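Local atomic coordinates of TRAP dicarboxylate ABC transporter, substrate-binding protein (Roseobacter denitrificans, PDB entry 4OVQ), a protein that binds beta-D-glucuronate in the periplasm, probably as the solute-binding component of a TRAP transporter that carries the sugar acid into the cell. Residues N25-N30 with A81-F87; A143-Y149 with G204-N208; M164-N170 with N184-F190. All blocks are in the same frame, centred on the assembly; numbering follows the deposited sequence.

Overall arrangement
The three contacts fall on two sides of the bound glucuronate. Contact 1 is a buried pairing of two parallel strands in the five-stranded sheet, about 25 Å between centres from contact 2 and about 26 Å from contact 3. Contacts 2 and 3 lie close together, about 12 Å apart: G204 of the antiparallel pair in contact 2 is probably hydrogen-bonded to R167 and K165 of contact 3, and both reach the ligand. Contact 2 is almost wholly buried, whereas contact 3 is only partly so: R167 and V168 are buried, N184 and P187 exposed. Aromatic packing and waters mark contact 1; arginines holding the ligand carboxylate mark the other two.

Contact 1 (N25-N30 with A81-F87); sequences NWRGWN and ALEIGNF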
loop_
_atom_site.group_PDB
_atom_site.type_symbol
_atom_site.label_atom_id
_atom_site.label_comp_id
_atom_site.label_asym_id
_atom_site.label_seq_id
_atom_site.Cartn_x
_atom_site.Cartn_y
_atom_site.Cartn_z
ATOM N N ASN A 25 11.631 -22.647 9.608
ATOM C CA ASN A 25 12.301 -21.769 8.650
ATOM C C ASN A 25 11.274 -21.221 7.665
ATOM O O ASN A 25 10.729 -21.945 6.816
ATOM C CB ASN A 25 13.395 -22.525 7.920
ATOM C CG ASN A 25 14.435 -23.109 8.875
ATOM O OD1 ASN A 25 14.634 -22.606 9.984
ATOM N ND2 ASN A 25 15.109 -24.173 8.439
ATOM N N TRP A 26 10.995 -19.934 7.798
ATOM C CA TRP A 26 9.921 -19.319 7.050
ATOM C C TRP A 26 10.403 -18.663 5.763
ATOM O O TRP A 26 11.584 -18.340 5.597
ATOM C CB TRP A 26 9.246 -18.246 7.921
ATOM C CG TRP A 26 8.591 -18.738 9.221
ATOM C CD1 TRP A 26 8.282 -20.032 9.549
ATOM C CD2 TRP A 26 8.159 -17.934 10.331
ATOM N NE1 TRP A 26 7.691 -20.073 10.793
ATOM C CE2 TRP A 26 7.610 -18.803 11.296
ATOM C CE3 TRP A 26 8.205 -16.566 10.610
ATOM C CZ2 TRP A 26 7.093 -18.342 12.512
ATOM C CZ3 TRP A 26 7.692 -16.105 11.807
ATOM C CH2 TRP A 26 7.163 -16.989 12.758
ATOM N N ARG A 27 9.445 -18.425 4.873
ATOM C CA ARG A 27 9.686 -17.654 3.675
ATOM C C ARG A 27 8.774 -16.432 3.697
ATOM O O ARG A 27 7.632 -16.517 4.168
ATOM C CB ARG A 27 9.422 -18.509 2.436
ATOM C CG ARG A 27 10.381 -19.682 2.376
ATOM C CD ARG A 27 9.900 -20.782 1.486
ATOM N NE ARG A 27 9.673 -20.317 0.130
ATOM C CZ ARG A 27 8.488 -20.245 -0.478
ATOM N NH1 ARG A 27 7.360 -20.601 0.133
ATOM N NH2 ARG A 27 8.437 -19.809 -1.734
ATOM N N GLY A 28 9.304 -15.327 3.198
ATOM C CA GLY A 28 8.572 -14.079 3.133
ATOM C C GLY A 28 8.620 -13.399 1.777
ATOM O O GLY A 28 9.601 -13.519 1.041
ATOM N N TRP A 29 7.558 -12.655 1.472
ATOM C CA TRP A 29 7.430 -11.913 0.218
ATOM C C TRP A 29 7.512 -10.415 0.397
ATOM O O TRP A 29 6.923 -9.855 1.347
ATOM C CB TRP A 29 6.083 -12.278 -0.432
ATOM C CG TRP A 29 5.731 -11.684 -1.744
ATOM C CD1 TRP A 29 5.846 -12.296 -2.970
ATOM C CD2 TRP A 29 5.127 -10.403 -1.992
ATOM N NE1 TRP A 29 5.391 -11.460 -3.945
ATOM C CE2 TRP A 29 4.943 -10.293 -3.384
ATOM C CE3 TRP A 29 4.753 -9.328 -1.174
ATOM C CZ2 TRP A 29 4.389 -9.145 -3.989
ATOM C CZ3 TRP A 29 4.233 -8.184 -1.764
ATOM C CH2 TRP A 29 3.998 -8.122 -3.156
ATOM N N ASN A 30 8.226 -9.765 -0.502
ATOM C CA ASN A 30 8.237 -8.314 -0.612
ATOM C C ASN A 30 8.408 -7.978 -2.084
ATOM O O ASN A 30 9.209 -8.628 -2.779
ATOM C CB ASN A 30 9.394 -7.736 0.235
ATOM C CG ASN A 30 9.757 -6.289 -0.129
ATOM O OD1 ASN A 30 8.891 -5.455 -0.291
ATOM N ND2 ASN A 30 11.057 -5.974 -0.224
ATOM N N ALA A 81 1.033 -21.510 2.193
ATOM C CA ALA A 81 2.154 -21.849 1.333
ATOM C C ALA A 81 3.361 -20.916 1.543
ATOM O O ALA A 81 4.503 -21.272 1.219
ATOM C CB ALA A 81 1.696 -21.801 -0.097
ATOM N N LEU A 82 3.088 -19.748 2.121
ATOM C CA LEU A 82 4.102 -18.756 2.478
ATOM C C LEU A 82 3.742 -18.277 3.861
ATOM O O LEU A 82 2.579 -18.096 4.166
ATOM C CB LEU A 82 3.981 -17.601 1.503
ATOM C CG LEU A 82 5.173 -16.821 0.994
ATOM C CD1 LEU A 82 6.263 -17.767 0.512
ATOM C CD2 LEU A 82 4.668 -15.912 -0.130
ATOM N N GLU A 83 4.717 -18.053 4.722
ATOM C CA GLU A 83 4.393 -17.637 6.078
ATOM C C GLU A 83 4.205 -16.118 6.221
ATOM O O GLU A 83 3.388 -15.675 7.017
ATOM C CB GLU A 83 5.505 -18.081 7.047
ATOM C CG GLU A 83 5.662 -19.621 7.154
ATOM C CD GLU A 83 6.390 -20.290 5.970
ATOM O OE1 GLU A 83 6.956 -19.639 5.073
ATOM O OE2 GLU A 83 6.366 -21.541 5.937
ATOM N N ILE A 84 4.992 -15.349 5.480
ATOM C CA ILE A 84 5.131 -13.921 5.749
ATOM C C ILE A 84 4.987 -13.120 4.476
ATOM O O ILE A 84 5.491 -13.521 3.416
ATOM C CB ILE A 84 6.528 -13.623 6.385
ATOM C CG1 ILE A 84 6.631 -14.248 7.781
ATOM C CG2 ILE A 84 6.792 -12.142 6.408
ATOM C CD1 ILE A 84 5.797 -13.589 8.856
ATOM N N GLY A 85 4.366 -11.948 4.593
ATOM C CA GLY A 85 4.406 -10.968 3.516
ATOM C C GLY A 85 4.437 -9.561 4.081
ATOM O O GLY A 85 3.923 -9.290 5.153
ATOM N N ASN A 86 5.099 -8.660 3.383
ATOM C CA ASN A 86 4.850 -7.244 3.547
ATOM C C ASN A 86 3.864 -6.872 2.442
ATOM O O ASN A 86 4.237 -6.787 1.274
ATOM C CB ASN A 86 6.162 -6.447 3.446
ATOM C CG ASN A 86 5.957 -4.991 3.036
ATOM O OD1 ASN A 86 6.733 -4.438 2.257
ATOM N ND2 ASN A 86 4.903 -4.376 3.537
ATOM N N PHE A 87 2.619 -6.681 2.831
ATOM C CA PHE A 87 1.546 -6.389 1.915
ATOM C C PHE A 87 1.010 -4.951 2.091
ATOM O O PHE A 87 0.665 -4.505 3.202
ATOM C CB PHE A 87 0.384 -7.384 2.080
ATOM C CG PHE A 87 0.739 -8.798 1.781
ATOM C CD1 PHE A 87 1.553 -9.106 0.708
ATOM C CD2 PHE A 87 0.235 -9.814 2.584
ATOM C CE1 PHE A 87 1.889 -10.423 0.431
ATOM C CE2 PHE A 87 0.543 -11.132 2.326
ATOM C CZ PHE A 87 1.364 -11.434 1.249
HETATM O O HOH W 1 8.789 -22.916 5.606
HETATM O O HOH W 2 6.976 -21.094 2.793
HETATM O O HOH W 3 6.105 -5.779 -0.386
#
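E83 crosses the indole of W26 obliquely over one face, its carboxylate plane only 8° from the ring plane. E83 CG sits 3.6 Å from W26 CD1, and E83 CB makes a CH-pi contact, 4.2 Å from the centroid of the five-membered ring. A bend at chi2 (77°) then turns the carboxylate towards the backbone of the other strand, where E83 OE1 takes the N-H of R27 at 2.8 Å in a nearly straight bond from above the carboxylate plane. E83 OE2 is linked through a water to the carbonyl of N25. With an alanine here, the R27 amide would probably lose this acceptor, and the W26 face the CG methylene that lies on it.

R27 and L82 cross at about a right angle: the arginine bends at chi3, and L82 CD1 lies over one face of the guanidinium, 3.5 Å from R27 CZ. Beyond this crossing the backbones pair, G28 with I84 and W29 with G85, as parallel neighbours in the five-stranded sheet, in the 2-1-3 order of the type II periplasmic binding fold. I84 N to R27 O, W29 N to I84 O and N86 N to W29 O are the rungs.

At W29, a chi1 of -178° sets CG beside the residue's own carbonyl carbon, and the ring reaches F87 and N86 O. F87 covers G85 CA with the rim of one face, its CZ where a CB on G85 would clash, and meets W29 obliquely, the F87 ring centroid 5.5 Å from that of the W29 six-membered ring. W29 CZ3 has N86 O at the ring edge, 3.3 Å off, while W29 NE1 is bonded to the carbonyl of G68. Both rings touch Q70 and A73 of helix 70-79, and Q70 binds the glucuronate.

Contact 2 (A143-Y149 with G204-N208); sequences AGARSFY and GAENN. With BDP (beta-D-glucopyranuronic acid), chain C.
R146 grips the carboxylate of E206 side-on: NE bonds to OE2 and NH2 to OE1, each pair 2.9 Å apart. Both acceptors lie close to the guanidinium plane, although the carboxylate itself is turned 38° from it. The arginine gets there by a bend at chi3 (66°). E206 OE2 is also hydrogen-bonded to H229 on strand 223-230. Over one face of the same guanidinium sits the amide of N207.

The tight part is the antiparallel strand pair behind this. S147 pairs with N207 and Y149 with A205, both hydrogen-bonded, and the Y149 ring lies with one face over the A205-E206 peptide, its CE1 3.7 Å from A205 CB. A water joins Y149 OH, E206 O and N207 ND2; Y149 OH is also hydrogen-bonded to H217 ND1. The looser part is at the other end, around A145, whose CB points away and which is partly exposed; there side-chain ND2 of N208 bonds A143 O (2.8 Å), and a CA-H...O contact joins N208 CA to A145 O.

Together the strands line one side of the sugar site. R146 NH1 and N207 ND2 both donate to BDP O5, and N207 OD1 accepts from BDP O1 at 2.6 Å. With R146 NH2 on BDP O6B and on E206 alike, the glutamate probably fixes the arginine's rotation and tempers its charge, so that it meets the sugar acid already oriented.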
loop_
_atom_site.group_PDB
_atom_site.type_symbol
_atom_site.label_atom_id
_atom_site.label_comp_id
_atom_site.label_asym_id
_atom_site.label_seq_id
_atom_site.Cartn_x
_atom_site.Cartn_y
_atom_site.Cartn_z
ATOM N N ALA A 143 3.621 3.899 3.587
ATOM C CA ALA A 143 3.807 3.960 2.129
ATOM C C ALA A 143 3.378 5.310 1.599
ATOM O O ALA A 143 3.104 5.463 0.403
ATOM C CB ALA A 143 3.044 2.844 1.411
ATOM N N GLY A 144 3.353 6.307 2.485
ATOM C CA GLY A 144 3.049 7.655 2.084
ATOM C C GLY A 144 1.712 7.838 1.407
ATOM O O GLY A 144 0.778 7.079 1.618
ATOM N N ALA A 145 1.611 8.952 0.680
ATOM C CA ALA A 145 0.463 9.213 -0.180
ATOM C C ALA A 145 0.788 8.903 -1.641
ATOM O O ALA A 145 1.894 9.175 -2.117
ATOM C CB ALA A 145 0.026 10.651 -0.066
ATOM N N ARG A 146 -0.212 8.368 -2.342
ATOM C CA ARG A 146 -0.142 8.082 -3.762
ATOM C C ARG A 146 -0.690 9.256 -4.589
ATOM O O ARG A 146 -1.744 9.797 -4.272
ATOM C CB ARG A 146 -0.954 6.804 -4.075
ATOM C CG ARG A 146 -0.553 5.612 -3.262
ATOM C CD ARG A 146 -1.467 4.413 -3.495
ATOM N NE ARG A 146 -1.392 3.852 -4.833
ATOM C CZ ARG A 146 -0.693 2.763 -5.159
ATOM N NH1 ARG A 146 0.116 2.191 -4.276
ATOM N NH2 ARG A 146 -0.735 2.325 -6.391
ATOM N N SER A 147 0.037 9.613 -5.635
ATOM C CA SER A 147 -0.352 10.676 -6.561
ATOM C C SER A 147 -0.181 10.252 -8.016
ATOM O O SER A 147 0.590 9.340 -8.317
ATOM C CB SER A 147 0.505 11.912 -6.332
ATOM O OG SER A 147 0.237 12.490 -5.067
ATOM N N PHE A 148 -0.880 10.948 -8.916
ATOM C CA PHE A 148 -0.881 10.606 -10.321
ATOM C C PHE A 148 0.419 10.954 -11.018
ATOM O O PHE A 148 1.051 11.979 -10.743
ATOM C CB PHE A 148 -2.007 11.350 -11.071
ATOM C CG PHE A 148 -3.388 10.916 -10.683
ATOM C CD1 PHE A 148 -3.826 9.634 -10.967
ATOM C CD2 PHE A 148 -4.269 11.800 -10.067
ATOM C CE1 PHE A 148 -5.106 9.242 -10.623
ATOM C CE2 PHE A 148 -5.530 11.406 -9.730
ATOM C CZ PHE A 148 -5.946 10.110 -10.002
ATOM N N TYR A 149 0.794 10.129 -11.981
ATOM C CA TYR A 149 1.849 10.487 -12.903
ATOM C C TYR A 149 1.533 10.006 -14.320
ATOM O O TYR A 149 0.884 8.982 -14.507
ATOM C CB TYR A 149 3.209 9.966 -12.442
ATOM C CG TYR A 149 3.315 8.514 -11.989
ATOM C CD1 TYR A 149 3.638 7.517 -12.870
ATOM C CD2 TYR A 149 3.225 8.188 -10.642
ATOM C CE1 TYR A 149 3.820 6.208 -12.449
ATOM C CE2 TYR A 149 3.390 6.883 -10.193
ATOM C CZ TYR A 149 3.693 5.893 -11.108
ATOM O OH TYR A 149 3.868 4.600 -10.647
ATOM N N GLY A 204 -0.810 6.548 -17.797
ATOM C CA GLY A 204 -0.319 6.976 -16.505
ATOM C C GLY A 204 -0.608 5.940 -15.446
ATOM O O GLY A 204 -1.166 4.859 -15.714
ATOM N N ALA A 205 -0.218 6.286 -14.232
ATOM C CA ALA A 205 -0.446 5.454 -13.078
ATOM C C ALA A 205 -0.422 6.357 -11.849
ATOM O O ALA A 205 -0.551 7.566 -11.964
ATOM C CB ALA A 205 0.622 4.382 -13.021
ATOM N N GLU A 206 -0.318 5.779 -10.654
ATOM C CA GLU A 206 -0.292 6.578 -9.439
ATOM C C GLU A 206 0.445 5.828 -8.336
ATOM O O GLU A 206 0.339 4.596 -8.225
ATOM C CB GLU A 206 -1.711 6.977 -9.021
ATOM C CG GLU A 206 -2.775 5.885 -9.066
ATOM C CD GLU A 206 -2.763 4.958 -7.841
ATOM O OE1 GLU A 206 -2.667 3.713 -8.040
ATOM O OE2 GLU A 206 -2.871 5.454 -6.690
ATOM N N ASN A 207 1.222 6.564 -7.538
ATOM C CA ASN A 207 1.995 5.937 -6.496
ATOM C C ASN A 207 2.720 6.956 -5.652
ATOM O O ASN A 207 2.645 8.137 -5.912
ATOM C CB ASN A 207 2.989 4.925 -7.066
ATOM C CG ASN A 207 3.047 3.671 -6.227
ATOM O OD1 ASN A 207 3.279 3.765 -5.021
ATOM N ND2 ASN A 207 2.788 2.509 -6.826
ATOM N N ASN A 208 3.397 6.480 -4.614
ATOM C CA ASN A 208 4.212 7.366 -3.778
ATOM C C ASN A 208 5.547 7.705 -4.476
ATOM O O ASN A 208 5.903 7.128 -5.503
ATOM C CB ASN A 208 4.446 6.701 -2.429
ATOM C CG ASN A 208 5.003 5.289 -2.551
ATOM O OD1 ASN A 208 5.939 5.029 -3.290
ATOM N ND2 ASN A 208 4.404 4.346 -1.802
HETATM C C1 BDP C . 3.381 0.475 -3.793
HETATM C C2 BDP C . 3.213 -0.590 -2.741
HETATM C C3 BDP C . 3.377 -1.885 -3.409
HETATM C C4 BDP C . 2.362 -2.044 -4.490
HETATM C C5 BDP C . 2.479 -0.918 -5.490
HETATM C C6 BDP C . 1.424 -0.990 -6.607
HETATM O O2 BDP C . 4.318 -0.388 -1.797
HETATM O O3 BDP C . 3.042 -2.887 -2.378
HETATM O O4 BDP C . 2.548 -3.356 -5.171
HETATM O O5 BDP C . 2.373 0.348 -4.852
HETATM O O6A BDP C . 1.062 -2.126 -7.035
HETATM O O1 BDP C . 3.224 1.770 -3.291
HETATM O O6B BDP C . 1.125 0.122 -7.107
HETATM O O HOH W 4 2.039 2.706 -9.781
#

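Contact 3 (M164-N170 with N184-F190); sequences MKVRVMN and NPSPMAF. With BDP (beta-D-glucopyranuronic acid), chain C.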
loop_
_atom_site.group_PDB
_atom_site.type_symbol
_atom_site.label_atom_id
_atom_site.label_comp_id
_atom_site.label_asym_id
_atom_site.label_seq_id
_atom_site.Cartn_x
_atom_site.Cartn_y
_atom_site.Cartn_z
HETATM N N MSE A 164 -7.992 9.551 -20.011
HETATM C CA MSE A 164 -6.663 9.022 -19.713
HETATM C C MSE A 164 -6.743 7.547 -19.248
HETATM O O MSE A 164 -7.553 7.215 -18.378
HETATM C CB MSE A 164 -5.969 9.883 -18.648
HETATM C CG MSE A 164 -4.500 9.563 -18.461
HETATM SE SE MSE A 164 -3.677 10.630 -17.049
HETATM C CE MSE A 164 -3.590 12.331 -17.938
ATOM N N LYS A 165 -5.895 6.676 -19.805
ATOM C CA LYS A 165 -5.819 5.271 -19.377
ATOM C C LYS A 165 -4.888 5.250 -18.189
ATOM O O LYS A 165 -3.693 5.511 -18.326
ATOM C CB LYS A 165 -5.239 4.346 -20.466
ATOM C CG LYS A 165 -5.915 4.428 -21.825
ATOM C CD LYS A 165 -5.139 3.575 -22.862
ATOM C CE LYS A 165 -3.725 4.142 -23.203
ATOM N NZ LYS A 165 -3.836 5.214 -24.253
ATOM N N VAL A 166 -5.429 4.979 -17.010
ATOM C CA VAL A 166 -4.619 5.002 -15.785
ATOM C C VAL A 166 -4.581 3.620 -15.129
ATOM O O VAL A 166 -5.599 3.015 -14.830
ATOM C CB VAL A 166 -5.145 6.027 -14.765
ATOM C CG1 VAL A 166 -4.174 6.114 -13.582
ATOM C CG2 VAL A 166 -5.393 7.408 -15.433
ATOM N N ARG A 167 -3.370 3.103 -14.949
ATOM C CA ARG A 167 -3.188 1.848 -14.251
ATOM C C ARG A 167 -3.466 2.048 -12.773
ATOM O O ARG A 167 -3.061 3.052 -12.165
ATOM C CB ARG A 167 -1.763 1.332 -14.425
ATOM C CG ARG A 167 -1.467 -0.014 -13.693
ATOM C CD ARG A 167 -0.990 0.221 -12.269
ATOM N NE ARG A 167 -0.771 -1.007 -11.511
ATOM C CZ ARG A 167 -0.289 -1.025 -10.277
ATOM N NH1 ARG A 167 0.034 0.121 -9.695
ATOM N NH2 ARG A 167 -0.119 -2.186 -9.651
ATOM N N VAL A 168 -4.146 1.044 -12.229
ATOM C CA VAL A 168 -4.386 0.952 -10.797
ATOM C C VAL A 168 -4.121 -0.441 -10.291
ATOM O O VAL A 168 -3.979 -1.387 -11.069
ATOM C CB VAL A 168 -5.852 1.324 -10.423
ATOM C CG1 VAL A 168 -6.087 2.816 -10.643
ATOM C CG2 VAL A 168 -6.851 0.521 -11.238
HETATM N N MSE A 169 -4.028 -0.572 -8.969
HETATM C CA MSE A 169 -3.965 -1.898 -8.347
HETATM C C MSE A 169 -5.269 -2.640 -8.492
HETATM O O MSE A 169 -6.271 -2.043 -8.867
HETATM C CB MSE A 169 -3.622 -1.765 -6.872
HETATM C CG MSE A 169 -2.212 -1.201 -6.598
HETATM SE SE MSE A 169 -1.642 -1.209 -4.749
HETATM C CE MSE A 169 -2.750 0.277 -4.074
ATOM N N ASN A 170 -5.219 -3.942 -8.184
ATOM C CA ASN A 170 -6.371 -4.822 -8.321
ATOM C C ASN A 170 -7.410 -4.695 -7.182
ATOM O O ASN A 170 -7.443 -5.505 -6.271
ATOM C CB ASN A 170 -5.853 -6.255 -8.429
ATOM C CG ASN A 170 -4.967 -6.459 -9.642
ATOM O OD1 ASN A 170 -5.452 -6.614 -10.766
ATOM N ND2 ASN A 170 -3.664 -6.453 -9.432
ATOM N N ASN A 184 -10.028 5.939 -17.817
ATOM C CA ASN A 184 -10.267 4.566 -18.140
ATOM C C ASN A 184 -9.264 3.744 -17.331
ATOM O O ASN A 184 -8.049 3.747 -17.583
ATOM C CB ASN A 184 -10.113 4.311 -19.633
ATOM C CG ASN A 184 -11.083 5.132 -20.462
ATOM O OD1 ASN A 184 -12.306 5.014 -20.316
ATOM N ND2 ASN A 184 -10.542 5.971 -21.329
ATOM N N PRO A 185 -9.765 3.096 -16.293
ATOM C CA PRO A 185 -8.867 2.347 -15.404
ATOM C C PRO A 185 -8.350 1.069 -16.022
ATOM O O PRO A 185 -9.061 0.415 -16.807
ATOM C CB PRO A 185 -9.762 2.029 -14.210
ATOM C CG PRO A 185 -11.140 2.027 -14.758
ATOM C CD PRO A 185 -11.156 3.122 -15.794
ATOM N N SER A 186 -7.136 0.708 -15.626
ATOM C CA SER A 186 -6.526 -0.515 -16.080
ATOM C C SER A 186 -5.867 -1.208 -14.908
ATOM O O SER A 186 -4.742 -0.885 -14.528
ATOM C CB SER A 186 -5.508 -0.205 -17.147
ATOM O OG SER A 186 -5.022 -1.405 -17.658
ATOM N N PRO A 187 -6.576 -2.147 -14.294
ATOM C CA PRO A 187 -5.924 -2.879 -13.213
ATOM C C PRO A 187 -4.833 -3.775 -13.766
ATOM O O PRO A 187 -5.044 -4.511 -14.738
ATOM C CB PRO A 187 -7.035 -3.739 -12.616
ATOM C CG PRO A 187 -8.319 -3.165 -13.166
ATOM C CD PRO A 187 -7.978 -2.551 -14.478
HETATM N N MSE A 188 -3.669 -3.740 -13.127
HETATM C CA MSE A 188 -2.526 -4.434 -13.677
HETATM C C MSE A 188 -1.506 -4.657 -12.582
HETATM O O MSE A 188 -1.325 -3.824 -11.690
HETATM C CB MSE A 188 -1.925 -3.533 -14.775
HETATM C CG MSE A 188 -0.758 -4.074 -15.463
HETATM SE SE MSE A 188 0.018 -2.778 -16.728
HETATM C CE MSE A 188 -1.441 -2.261 -17.631
ATOM N N ALA A 189 -0.798 -5.775 -12.677
ATOM C CA ALA A 189 0.291 -6.090 -11.782
ATOM C C ALA A 189 1.357 -4.995 -11.813
ATOM O O ALA A 189 1.718 -4.521 -12.871
ATOM C CB ALA A 189 0.889 -7.424 -12.183
ATOM N N PHE A 190 1.886 -4.656 -10.652
ATOM C CA PHE A 190 2.884 -3.621 -10.497
ATOM C C PHE A 190 4.072 -3.844 -11.415
ATOM O O PHE A 190 4.601 -2.894 -11.972
ATOM C CB PHE A 190 3.322 -3.619 -9.031
ATOM C CG PHE A 190 4.117 -2.423 -8.594
ATOM C CD1 PHE A 190 3.764 -1.139 -8.954
ATOM C CD2 PHE A 190 5.233 -2.611 -7.774
ATOM C CE1 PHE A 190 4.517 -0.042 -8.453
ATOM C CE2 PHE A 190 5.971 -1.519 -7.309
ATOM C CZ PHE A 190 5.609 -0.271 -7.667
HETATM C C1 BDP C . 3.381 0.475 -3.793
HETATM C C2 BDP C . 3.213 -0.590 -2.741
HETATM C C3 BDP C . 3.377 -1.885 -3.409
HETATM C C4 BDP C . 2.362 -2.044 -4.490
HETATM C C5 BDP C . 2.479 -0.918 -5.490
HETATM C C6 BDP C . 1.424 -0.990 -6.607
HETATM O O2 BDP C . 4.318 -0.388 -1.797
HETATM O O3 BDP C . 3.042 -2.887 -2.378
HETATM O O4 BDP C . 2.548 -3.356 -5.171
HETATM O O5 BDP C . 2.373 0.348 -4.852
HETATM O O6A BDP C . 1.062 -2.126 -7.035
HETATM O O1 BDP C . 3.224 1.770 -3.291
HETATM O O6B BDP C . 1.125 0.122 -7.107
#
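A beta-alpha-beta unit, strand 165-168, helix 172-180 and strand 184-187, brings two parallel strands side by side, and the loops beyond their C-terminal ends enter the glucuronate pocket. The backbone ladder runs from N184 N on M164 O through V166, S186 and V168 to M188 N on V168 O. P185 and P187 sit on the V166-V168 face, and their lack of N-H costs this ladder nothing, since its donors on that strand are N184, S186 and M188. V168 CG2 leans on P187, 4.0 Å from its CA, and this side meets helix 172-180 through V168 and P187. N184 and P187, at the outer edge, are exposed.

R167, on the S186 face, carries the pocket end. Its CG is anti to the backbone N (chi1 179°) and the chain turns at chi2 (-89°), after which it runs out straight. R167 CG passes 3.7 Å from M188 CB. NE and NH2 both donate to the one oxygen M188 O, each at 2.9 Å and close to the guanidinium plane. The outer edge of the group then faces the ligand carboxylate: NH1 meets BDP O6B at 2.8 Å, almost dead straight (178°), and NH2 meets BDP O6A at 2.9 Å. The backbone N of M169 lies over one face of the guanidinium. F190 presents a ring face to the sugar, with BDP C5 3.6 Å above its plane and over its centre, while M169, modelled as selenomethionine, brings SE to 3.6 Å from BDP C6.

NH2 thus donates to both the M188 carbonyl and the ligand, and the carbonyl probably stops the guanidinium from rotating. A paired, end-on grip of this kind is consistent with selection for a carboxylate at C6, with R146 sharing the same anion.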